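Local coordinates for protein acyl-CoA dehydrogenase (Bacillus anthracis, PDB 3OWA) that probably catalyses the FAD-dependent alpha,beta-dehydrogenation of acyl-CoA thioesters, as in other acyl-CoA dehydrogenases, at residues A[285-290]-A[380-385]; A[374-379]-A[396-401]; A[93-98]-A[330-335]. All coordinates share one frame; numbering follows the deposited sequence.

Contact 1: A[285-290]-A[380-385]; sequences EISAQY and VQIHGG. With FAD (flavin-adenine dinucleotide), chain J.
Y290 lies over H383 in an offset stack between two helices of the C-terminal, mainly helical domain of the acyl-CoA dehydrogenase fold. The ring centroids are 4.3 Å apart and the planes are turned by 22°. Each ring is displaced toward the rim of the other, so Y290 CG sits above the imidazole face and H383 CD2 above the phenol face. Y290 CB covers the same imidazole and makes a CH-pi contact, 4.0 Å from the centroid of the H383 ring. With CG anti to the backbone N (chi1 -170°), the Y290 ring extends from helix 257-293 across the end of helix 358-383. H383 is held from its own helix, because its ND1 is hydrogen-bonded to G379 O. That bond helps to set the turn of the imidazole.

Beside the stack the touch is between carbons: I382 CD1 comes within 3.9 Å of S287 CB. The S287 hydroxyl is used elsewhere, bonded to A283 O.

The helix ends at the cofactor. G384 has positive phi and follows the last helical turn, and G385 N then donates to O1P of the FAD pyrophosphate at 2.8 Å. Q381 O accepts from the ribose hydroxyl O3B of FAD. T410 and S160 of the second subunit also bond this FAD, so the site is shared across the dimer. The phenol end of Y290 is part of it through one water in the plane of its ring: Y290 OH donates to this water at 2.6 Å, and the water donates to H383 O and to FAD O1A.

Contact 2: A[374-379]-A[396-401]; sequences YTVDEG and RMYRDS
V376 fits against M397, Y398 and S401 where segments 374-379 and 396-401 run roughly antiparallel, their axes at 150° and 9.0 Å apart at the closest. Both helices belong to the C-terminal, mainly helical domain of the acyl-CoA dehydrogenase fold. The two methyls of V376 divide the work. CG1 meets selenomethionine M397 at its CB, 4.0 Å away. CG2 lies over the backbone of the facing helix, 3.9 Å from Y398 CA, and also touches S401 CB. The V376 side chain therefore straddles a full turn of that helix.

Beside it, D377 and Y398 run side by side and point the same way. A fully extended first torsion (chi1 -178°) carries the Y398 ring past V376 toward D377. Its edge faces the carboxylate, with CE1 3.6 Å from D377 OD1. A water in the ring plane donates to D377 OD1 at 2.6 Å. Its approach to Y398 OH is unusually short, so that half of the bridge is doubtful.

Farther out, M397 packs on A283 and I286 of helix 257-293, and Y398 on V380. D377 faces the subunit interface, where R402 and R405 of the second subunit both form salt bridges to its OD1. These positive charges would probably keep D377 ionised, and they tie this helix pair to the dimer interface.

Contact 3: A[93-98]-A[330-335]; sequences LDKVSS and GLFESR
K95 lays its aliphatic chain over one face of the F332 ring. Its CG stands 4.1 Å from the ring centroid in a CH-pi contact, set off toward the rim. CD and CE follow the same side of the ring, and K95 CD comes within 3.6 Å of F332 CE1. The chain is bent at chi2 (-66°), which lets it travel along the ring. The ammonium stays above that face, 5.5 Å from K95 NZ to the F332 ring centroid, too far for more than a weak cation-pi attraction.

E333 takes the backbone of the same lysine. K95 N donates to E333 OE1 at 3.0 Å, and the N-H points almost straight at the oxygen (178°). The bond comes from above the carboxylate plane. It reaches the first turn of helix 95-105, where a negative charge would probably be favoured by the helix dipole. V96 CG2 packs on E333 CG at 4.0 Å, the two side chains crossing at about a right angle.

The same helix start is capped from within. D94 is the N-cap residue, and its OD2 accepts from S97 N at 2.8 Å. D94 OD1 is bonded to H37 NE2. D94 and E333 are both acidic and lie near each other, but their carboxylates serve separate donors.

The contact joins the N-terminal and C-terminal domains, both helical, within one subunit. Helix 95-105 meets helix 305-336 here. F332 also packs on V350, S353 and I354 of helix 348-355, while V96 also packs on H37 of helix 35-52.

Contacts 1 and 2 are neighbours in the C-terminal domain, with centres 10 Å apart, and both use helix 358-383. They touch directly: S287 OG lies 3.4 Å from G379 CA, and I286 CD1 is 3.9 Å from M397 SE. Both also meet the second subunit. Contact 1 binds the FAD itself, whereas the D377 side chain of contact 2 is about 10 Å from an FAD. Contact 3 is remote, its centre about 34 Å from that of contact 1 and about 29 Å from that of contact 2. Its nearest atoms are about 18 Å from each. Contacts 2 and 3 lie on opposite sides of the chain's centre, and the two segments of contact 3 touch no other protein chain.

Contact 1: A[285-290]-A[380-385]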
loop_
_atom_site.group_PDB
_atom_site.type_symbol
_atom_site.label_atom_id
_atom_site.label_comp_id
_atom_site.label_asym_id
_atom_site.label_seq_id
_atom_site.Cartn_x
_atom_site.Cartn_y
_atom_site.Cartn_z
ATOM N N GLU A 285 -8.692 15.178 5.517
ATOM C CA GLU A 285 -8.709 16.616 5.641
ATOM C C GLU A 285 -7.636 17.318 4.809
ATOM O O GLU A 285 -7.931 18.227 4.032
ATOM C CB GLU A 285 -8.565 17.004 7.116
ATOM C CG GLU A 285 -8.527 18.509 7.333
ATOM C CD GLU A 285 -8.467 18.924 8.826
ATOM O OE1 GLU A 285 -8.865 20.088 9.097
ATOM O OE2 GLU A 285 -8.011 18.115 9.706
ATOM N N ILE A 286 -6.386 16.892 4.956
ATOM C CA ILE A 286 -5.318 17.532 4.196
ATOM C C ILE A 286 -5.385 17.251 2.687
ATOM O O ILE A 286 -5.002 18.088 1.889
ATOM C CB ILE A 286 -3.916 17.282 4.784
ATOM C CG1 ILE A 286 -3.492 15.836 4.573
ATOM C CG2 ILE A 286 -3.922 17.660 6.254
ATOM C CD1 ILE A 286 -2.179 15.500 5.317
ATOM N N SER A 287 -5.942 16.104 2.313
ATOM C CA SER A 287 -6.141 15.780 0.930
ATOM C C SER A 287 -7.251 16.620 0.328
ATOM O O SER A 287 -7.137 17.028 -0.819
ATOM C CB SER A 287 -6.456 14.280 0.753
ATOM O OG SER A 287 -5.392 13.523 1.291
ATOM N N ALA A 288 -8.310 16.877 1.091
ATOM C CA ALA A 288 -9.431 17.658 0.585
ATOM C C ALA A 288 -8.984 19.097 0.461
ATOM O O ALA A 288 -9.287 19.749 -0.543
ATOM C CB ALA A 288 -10.625 17.549 1.523
ATOM N N GLN A 289 -8.241 19.597 1.440
ATOM C CA GLN A 289 -7.723 20.969 1.345
ATOM C C GLN A 289 -6.773 21.097 0.149
ATOM O O GLN A 289 -6.847 22.075 -0.582
ATOM C CB GLN A 289 -6.990 21.412 2.618
ATOM C CG GLN A 289 -7.770 21.309 3.893
ATOM C CD GLN A 289 -6.925 21.645 5.139
ATOM O OE1 GLN A 289 -5.742 21.279 5.255
ATOM N NE2 GLN A 289 -7.544 22.346 6.074
ATOM N N TYR A 290 -5.892 20.116 -0.050
ATOM C CA TYR A 290 -4.969 20.149 -1.185
ATOM C C TYR A 290 -5.695 20.133 -2.528
ATOM O O TYR A 290 -5.363 20.924 -3.402
ATOM C CB TYR A 290 -3.932 19.000 -1.130
ATOM C CG TYR A 290 -2.869 19.217 -2.151
ATOM C CD1 TYR A 290 -2.882 18.509 -3.368
ATOM C CD2 TYR A 290 -1.856 20.174 -1.938
ATOM C CE1 TYR A 290 -1.929 18.738 -4.329
ATOM C CE2 TYR A 290 -0.874 20.398 -2.895
ATOM C CZ TYR A 290 -0.912 19.676 -4.092
ATOM O OH TYR A 290 0.039 19.904 -5.063
ATOM N N VAL A 380 -1.199 10.534 -0.613
ATOM C CA VAL A 380 -0.032 10.810 -1.359
ATOM C C VAL A 380 -0.332 10.974 -2.863
ATOM O O VAL A 380 0.202 11.903 -3.489
ATOM C CB VAL A 380 1.028 9.633 -1.179
ATOM C CG1 VAL A 380 2.116 9.786 -2.201
ATOM C CG2 VAL A 380 1.606 9.648 0.278
ATOM N N GLN A 381 -1.106 10.054 -3.463
ATOM C CA GLN A 381 -1.408 10.109 -4.881
ATOM C C GLN A 381 -2.135 11.418 -5.242
ATOM O O GLN A 381 -1.851 12.043 -6.263
ATOM C CB GLN A 381 -2.297 8.924 -5.316
ATOM C CG GLN A 381 -2.336 8.719 -6.821
ATOM C CD GLN A 381 -0.984 8.225 -7.335
ATOM O OE1 GLN A 381 -0.161 7.815 -6.532
ATOM N NE2 GLN A 381 -0.725 8.309 -8.671
ATOM N N ILE A 382 -3.069 11.821 -4.412
ATOM C CA ILE A 382 -3.751 13.117 -4.641
ATOM C C ILE A 382 -2.762 14.316 -4.669
ATOM O O ILE A 382 -2.946 15.280 -5.423
ATOM C CB ILE A 382 -4.814 13.360 -3.549
ATOM C CG1 ILE A 382 -6.049 12.508 -3.816
ATOM C CG2 ILE A 382 -5.286 14.845 -3.510
ATOM C CD1 ILE A 382 -6.968 12.427 -2.628
ATOM N N HIS A 383 -1.714 14.250 -3.849
ATOM C CA HIS A 383 -0.686 15.309 -3.796
ATOM C C HIS A 383 0.310 15.188 -4.957
ATOM O O HIS A 383 1.039 16.115 -5.251
ATOM C CB HIS A 383 0.116 15.258 -2.456
ATOM C CG HIS A 383 -0.609 15.851 -1.279
ATOM N ND1 HIS A 383 -1.618 15.191 -0.608
ATOM C CD2 HIS A 383 -0.460 17.050 -0.654
ATOM C CE1 HIS A 383 -2.070 15.969 0.375
ATOM N NE2 HIS A 383 -1.357 17.081 0.385
ATOM N N GLY A 384 0.334 14.045 -5.640
ATOM C CA GLY A 384 1.318 13.868 -6.700
ATOM C C GLY A 384 2.740 13.837 -6.157
ATOM O O GLY A 384 2.991 13.323 -5.061
ATOM N N GLY A 385 3.674 14.428 -6.899
ATOM C CA GLY A 385 5.096 14.486 -6.490
ATOM C C GLY A 385 5.283 15.182 -5.142
ATOM O O GLY A 385 6.233 14.887 -4.450
HETATM P PA FAD J . -0.312 16.918 -10.317
HETATM O O1A FAD J . -0.714 18.164 -9.545
HETATM O O2A FAD J . -0.171 17.130 -11.777
HETATM O O5B FAD J . -1.383 15.802 -9.957
HETATM C C5B FAD J . -1.983 15.761 -8.694
HETATM C C4B FAD J . -3.041 14.680 -8.671
HETATM O O4B FAD J . -4.101 15.049 -9.547
HETATM C C3B FAD J . -2.498 13.329 -9.149
HETATM O O3B FAD J . -3.182 12.316 -8.465
HETATM C C2B FAD J . -2.974 13.298 -10.598
HETATM O O2B FAD J . -3.133 11.993 -11.078
HETATM C C1B FAD J . -4.315 14.029 -10.502
HETATM N N9A FAD J . -4.726 14.621 -11.796
HETATM C C8A FAD J . -4.104 15.626 -12.509
HETATM N N7A FAD J . -4.827 15.890 -13.633
HETATM C C5A FAD J . -5.905 15.072 -13.628
HETATM C C6A FAD J . -6.963 14.886 -14.517
HETATM N N6A FAD J . -6.980 15.501 -15.708
HETATM N N1A FAD J . -7.923 13.942 -14.213
HETATM C C2A FAD J . -7.842 13.179 -13.063
HETATM N N3A FAD J . -6.795 13.381 -12.188
HETATM C C4A FAD J . -5.843 14.280 -12.471
HETATM N N1 FAD J . 9.889 15.897 -14.291
HETATM C C2 FAD J . 10.728 16.109 -15.344
HETATM O O2 FAD J . 10.278 16.666 -16.343
HETATM N N3 FAD J . 12.059 15.724 -15.280
HETATM C C4 FAD J . 12.574 15.108 -14.163
HETATM O O4 FAD J . 13.765 14.773 -14.141
HETATM C C4X FAD J . 11.717 14.870 -13.097
HETATM N N5 FAD J . 12.187 14.248 -11.951
HETATM C C5X FAD J . 11.355 14.071 -10.867
HETATM C C6 FAD J . 11.866 13.519 -9.687
HETATM C C7 FAD J . 11.014 13.361 -8.598
HETATM C C7M FAD J . 11.531 12.733 -7.323
HETATM C C8 FAD J . 9.685 13.780 -8.698
HETATM C C8M FAD J . 8.713 13.632 -7.568
HETATM C C9 FAD J . 9.175 14.321 -9.875
HETATM C C9A FAD J . 10.016 14.496 -10.958
HETATM N N10 FAD J . 9.516 15.044 -12.132
HETATM C C10 FAD J . 10.374 15.273 -13.173
HETATM C "C1'" FAD J . 8.087 15.502 -12.244
HETATM C "C2'" FAD J . 7.123 14.322 -11.970
HETATM O "O2'" FAD J . 7.178 13.209 -12.884
HETATM C "C3'" FAD J . 5.715 14.882 -11.700
HETATM O "O3'" FAD J . 5.444 14.818 -10.318
HETATM C "C4'" FAD J . 4.674 14.117 -12.459
HETATM O "O4'" FAD J . 5.009 14.199 -13.834
HETATM C "C5'" FAD J . 3.133 14.754 -11.804
HETATM O "O5'" FAD J . 2.964 16.087 -11.550
HETATM P P FAD J . 2.527 16.779 -10.150
HETATM O O1P FAD J . 3.419 16.121 -9.118
HETATM O O2P FAD J . 2.625 18.251 -10.090
HETATM O O3P FAD J . 1.069 16.274 -9.791
HETATM O O HOH W 1 -0.064 18.027 -6.870
#

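Contact 2: A[374-379]-A[396-401]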
loop_
_atom_site.group_PDB
_atom_site.type_symbol
_atom_site.label_atom_id
_atom_site.label_comp_id
_atom_site.label_asym_id
_atom_site.label_seq_id
_atom_site.Cartn_x
_atom_site.Cartn_y
_atom_site.Cartn_z
ATOM N N TYR A 374 -4.628 2.591 3.270
ATOM C CA TYR A 374 -5.257 3.004 2.017
ATOM C C TYR A 374 -5.376 4.530 1.965
ATOM O O TYR A 374 -5.114 5.130 0.926
ATOM C CB TYR A 374 -6.664 2.353 1.907
ATOM C CG TYR A 374 -7.455 2.881 0.733
ATOM C CD1 TYR A 374 -7.277 2.330 -0.541
ATOM C CD2 TYR A 374 -8.353 3.962 0.886
ATOM C CE1 TYR A 374 -7.962 2.832 -1.656
ATOM C CE2 TYR A 374 -9.038 4.477 -0.230
ATOM C CZ TYR A 374 -8.856 3.880 -1.484
ATOM O OH TYR A 374 -9.509 4.380 -2.596
ATOM N N THR A 375 -5.821 5.163 3.052
ATOM C CA THR A 375 -6.021 6.609 3.030
ATOM C C THR A 375 -4.718 7.399 2.867
ATOM O O THR A 375 -4.696 8.398 2.146
ATOM C CB THR A 375 -6.838 7.143 4.260
ATOM O OG1 THR A 375 -6.040 6.956 5.438
ATOM C CG2 THR A 375 -8.165 6.387 4.424
ATOM N N VAL A 376 -3.603 6.965 3.476
ATOM C CA VAL A 376 -2.377 7.743 3.289
ATOM C C VAL A 376 -1.833 7.475 1.896
ATOM O O VAL A 376 -1.217 8.320 1.290
ATOM C CB VAL A 376 -1.236 7.485 4.377
ATOM C CG1 VAL A 376 -1.727 7.890 5.703
ATOM C CG2 VAL A 376 -0.842 5.990 4.449
ATOM N N ASP A 377 -2.082 6.296 1.368
ATOM C CA ASP A 377 -1.613 6.017 0.044
ATOM C C ASP A 377 -2.397 6.866 -1.007
ATOM O O ASP A 377 -1.814 7.359 -1.997
ATOM C CB ASP A 377 -1.767 4.540 -0.255
ATOM C CG ASP A 377 -1.247 4.195 -1.631
ATOM O OD1 ASP A 377 -0.015 4.246 -1.797
ATOM O OD2 ASP A 377 -2.052 3.893 -2.556
ATOM N N GLU A 378 -3.710 7.046 -0.823
ATOM C CA GLU A 378 -4.413 7.835 -1.802
ATOM C C GLU A 378 -4.120 9.293 -1.541
ATOM O O GLU A 378 -4.217 10.120 -2.440
ATOM C CB GLU A 378 -5.919 7.584 -1.744
ATOM C CG GLU A 378 -6.324 6.175 -2.367
ATOM C CD GLU A 378 -5.892 5.978 -3.854
ATOM O OE1 GLU A 378 -5.945 4.825 -4.341
ATOM O OE2 GLU A 378 -5.432 6.928 -4.531
ATOM N N GLY A 379 -3.790 9.616 -0.291
ATOM C CA GLY A 379 -3.463 11.019 0.036
ATOM C C GLY A 379 -2.179 11.429 -0.626
ATOM O O GLY A 379 -2.044 12.513 -1.170
ATOM N N ARG A 396 5.121 12.199 5.629
ATOM C CA ARG A 396 5.421 11.600 6.959
ATOM C C ARG A 396 4.365 10.608 7.409
ATOM O O ARG A 396 4.690 9.556 7.931
ATOM C CB ARG A 396 5.475 12.725 8.022
ATOM C CG ARG A 396 6.201 12.238 9.295
ATOM C CD ARG A 396 5.668 13.119 10.462
ATOM N NE ARG A 396 4.308 12.689 10.783
ATOM C CZ ARG A 396 3.253 13.482 10.919
ATOM N NH1 ARG A 396 2.069 12.941 11.233
ATOM N NH2 ARG A 396 3.365 14.799 10.802
HETATM N N MSE A 397 3.079 10.933 7.175
HETATM C CA MSE A 397 2.009 10.023 7.508
HETATM C C MSE A 397 2.111 8.696 6.757
HETATM O O MSE A 397 1.834 7.608 7.322
HETATM C CB MSE A 397 0.677 10.691 7.150
HETATM C CG MSE A 397 0.372 11.852 8.157
HETATM SE SE MSE A 397 -1.350 12.586 7.738
HETATM C CE MSE A 397 -2.413 11.090 8.251
ATOM N N TYR A 398 2.450 8.795 5.480
ATOM C CA TYR A 398 2.648 7.604 4.663
ATOM C C TYR A 398 3.670 6.688 5.302
ATOM O O TYR A 398 3.455 5.418 5.384
ATOM C CB TYR A 398 3.061 7.998 3.192
ATOM C CG TYR A 398 3.224 6.763 2.305
ATOM C CD1 TYR A 398 2.130 6.219 1.676
ATOM C CD2 TYR A 398 4.480 6.140 2.167
ATOM C CE1 TYR A 398 2.273 5.029 0.876
ATOM C CE2 TYR A 398 4.634 4.994 1.354
ATOM C CZ TYR A 398 3.534 4.463 0.738
ATOM O OH TYR A 398 3.659 3.318 -0.036
ATOM N N ARG A 399 4.825 7.246 5.679
ATOM C CA ARG A 399 5.906 6.438 6.329
ATOM C C ARG A 399 5.515 5.950 7.733
ATOM O O ARG A 399 5.759 4.806 8.073
ATOM C CB ARG A 399 7.250 7.176 6.390
ATOM C CG ARG A 399 7.937 7.361 5.017
ATOM C CD ARG A 399 9.284 8.084 5.117
ATOM N NE ARG A 399 9.120 9.490 5.481
ATOM C CZ ARG A 399 9.228 10.004 6.703
ATOM N NH1 ARG A 399 9.559 9.238 7.744
ATOM N NH2 ARG A 399 9.062 11.313 6.874
ATOM N N ASP A 400 4.814 6.775 8.513
ATOM C CA ASP A 400 4.481 6.387 9.881
ATOM C C ASP A 400 3.492 5.228 9.856
ATOM O O ASP A 400 3.458 4.424 10.798
ATOM C CB ASP A 400 3.810 7.569 10.640
ATOM C CG ASP A 400 4.758 8.763 10.911
ATOM O OD1 ASP A 400 6.024 8.689 10.771
ATOM O OD2 ASP A 400 4.197 9.832 11.317
ATOM N N SER A 401 2.598 5.183 8.858
ATOM C CA SER A 401 1.465 4.271 8.860
ATOM C C SER A 401 1.955 2.821 8.789
ATOM O O SER A 401 1.355 1.913 9.388
ATOM C CB SER A 401 0.591 4.548 7.611
ATOM O OG SER A 401 -0.364 3.505 7.367
HETATM O O HOH W 2 1.634 2.404 -1.042
#

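Contact 3: A[93-98]-A[330-335]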
loop_
_atom_site.group_PDB
_atom_site.type_symbol
_atom_site.label_atom_id
_atom_site.label_comp_id
_atom_site.label_asym_id
_atom_site.label_seq_id
_atom_site.Cartn_x
_atom_site.Cartn_y
_atom_site.Cartn_z
ATOM N N LEU A 93 -10.696 9.069 34.188
ATOM C CA LEU A 93 -11.757 9.285 33.182
ATOM C C LEU A 93 -12.312 7.947 32.679
ATOM O O LEU A 93 -11.736 6.891 32.939
ATOM C CB LEU A 93 -11.286 10.195 32.038
ATOM C CG LEU A 93 -10.694 11.566 32.439
ATOM C CD1 LEU A 93 -10.254 12.368 31.225
ATOM C CD2 LEU A 93 -11.645 12.421 33.290
ATOM N N ASP A 94 -13.453 7.989 32.000
ATOM C CA ASP A 94 -14.014 6.796 31.369
ATOM C C ASP A 94 -13.239 6.413 30.088
ATOM O O ASP A 94 -12.375 7.169 29.625
ATOM C CB ASP A 94 -15.522 6.964 31.102
ATOM C CG ASP A 94 -15.830 7.947 29.971
ATOM O OD1 ASP A 94 -16.978 8.436 29.929
ATOM O OD2 ASP A 94 -14.970 8.243 29.122
ATOM N N LYS A 95 -13.545 5.241 29.530
ATOM C CA LYS A 95 -12.780 4.724 28.394
ATOM C C LYS A 95 -12.999 5.522 27.092
ATOM O O LYS A 95 -12.111 5.544 26.203
ATOM C CB LYS A 95 -13.097 3.247 28.151
ATOM C CG LYS A 95 -12.742 2.323 29.306
ATOM C CD LYS A 95 -11.254 2.261 29.537
ATOM C CE LYS A 95 -10.933 1.788 30.954
ATOM N NZ LYS A 95 -11.640 2.594 31.980
ATOM N N VAL A 96 -14.151 6.166 26.972
ATOM C CA VAL A 96 -14.433 7.011 25.825
ATOM C C VAL A 96 -13.502 8.205 25.799
ATOM O O VAL A 96 -12.935 8.519 24.767
ATOM C CB VAL A 96 -15.916 7.453 25.766
ATOM C CG1 VAL A 96 -16.127 8.418 24.609
ATOM C CG2 VAL A 96 -16.827 6.240 25.586
ATOM N N SER A 97 -13.321 8.841 26.958
ATOM C CA SER A 97 -12.393 9.944 27.124
ATOM C C SER A 97 -10.958 9.572 26.746
ATOM O O SER A 97 -10.307 10.285 25.999
ATOM C CB SER A 97 -12.442 10.458 28.578
ATOM O OG SER A 97 -13.723 10.982 28.872
ATOM N N SER A 98 -10.449 8.464 27.253
ATOM C CA SER A 98 -9.072 8.102 26.885
ATOM C C SER A 98 -8.929 7.604 25.428
ATOM O O SER A 98 -7.845 7.685 24.855
ATOM C CB SER A 98 -8.454 7.142 27.910
ATOM O OG SER A 98 -9.139 5.918 27.952
ATOM N N GLY A 330 -17.360 1.540 23.317
ATOM C CA GLY A 330 -18.666 1.466 23.966
ATOM C C GLY A 330 -18.991 0.154 24.663
ATOM O O GLY A 330 -19.597 0.173 25.735
ATOM N N LEU A 331 -18.605 -0.984 24.075
ATOM C CA LEU A 331 -18.844 -2.292 24.719
ATOM C C LEU A 331 -18.049 -2.418 26.020
ATOM O O LEU A 331 -18.565 -2.902 27.045
ATOM C CB LEU A 331 -18.520 -3.466 23.787
ATOM C CG LEU A 331 -19.455 -3.698 22.602
ATOM C CD1 LEU A 331 -18.816 -4.597 21.562
ATOM C CD2 LEU A 331 -20.857 -4.221 23.045
ATOM N N PHE A 332 -16.793 -1.984 25.965
ATOM C CA PHE A 332 -15.924 -1.933 27.130
ATOM C C PHE A 332 -16.578 -1.056 28.232
ATOM O O PHE A 332 -16.717 -1.502 29.380
ATOM C CB PHE A 332 -14.532 -1.441 26.681
ATOM C CG PHE A 332 -13.439 -1.579 27.713
ATOM C CD1 PHE A 332 -12.183 -1.008 27.471
ATOM C CD2 PHE A 332 -13.644 -2.247 28.933
ATOM C CE1 PHE A 332 -11.129 -1.119 28.430
ATOM C CE2 PHE A 332 -12.610 -2.354 29.895
ATOM C CZ PHE A 332 -11.354 -1.800 29.642
ATOM N N GLU A 333 -17.010 0.157 27.871
ATOM C CA GLU A 333 -17.645 1.085 28.827
ATOM C C GLU A 333 -18.918 0.530 29.466
ATOM O O GLU A 333 -19.182 0.778 30.644
ATOM C CB GLU A 333 -17.983 2.436 28.184
ATOM C CG GLU A 333 -17.089 3.598 28.588
ATOM C CD GLU A 333 -16.987 3.810 30.094
ATOM O OE1 GLU A 333 -15.855 3.688 30.605
ATOM O OE2 GLU A 333 -18.011 4.101 30.770
ATOM N N SER A 334 -19.718 -0.204 28.698
ATOM C CA SER A 334 -20.958 -0.711 29.263
ATOM C C SER A 334 -20.719 -1.968 30.112
ATOM O O SER A 334 -21.552 -2.332 30.937
ATOM C CB SER A 334 -22.036 -0.909 28.198
ATOM O OG SER A 334 -21.783 -2.062 27.440
ATOM N N ARG A 335 -19.577 -2.614 29.919
ATOM C CA ARG A 335 -19.195 -3.723 30.775
ATOM C C ARG A 335 -18.619 -3.174 32.087
ATOM O O ARG A 335 -18.816 -3.761 33.162
ATOM C CB ARG A 335 -18.181 -4.611 30.062
ATOM C CG ARG A 335 -18.294 -6.070 30.396
ATOM C CD ARG A 335 -19.514 -6.683 29.743
ATOM N NE ARG A 335 -19.397 -8.134 29.594
ATOM C CZ ARG A 335 -20.324 -8.912 29.031
ATOM N NH1 ARG A 335 -21.454 -8.389 28.566
ATOM N NH2 ARG A 335 -20.132 -10.226 28.937
#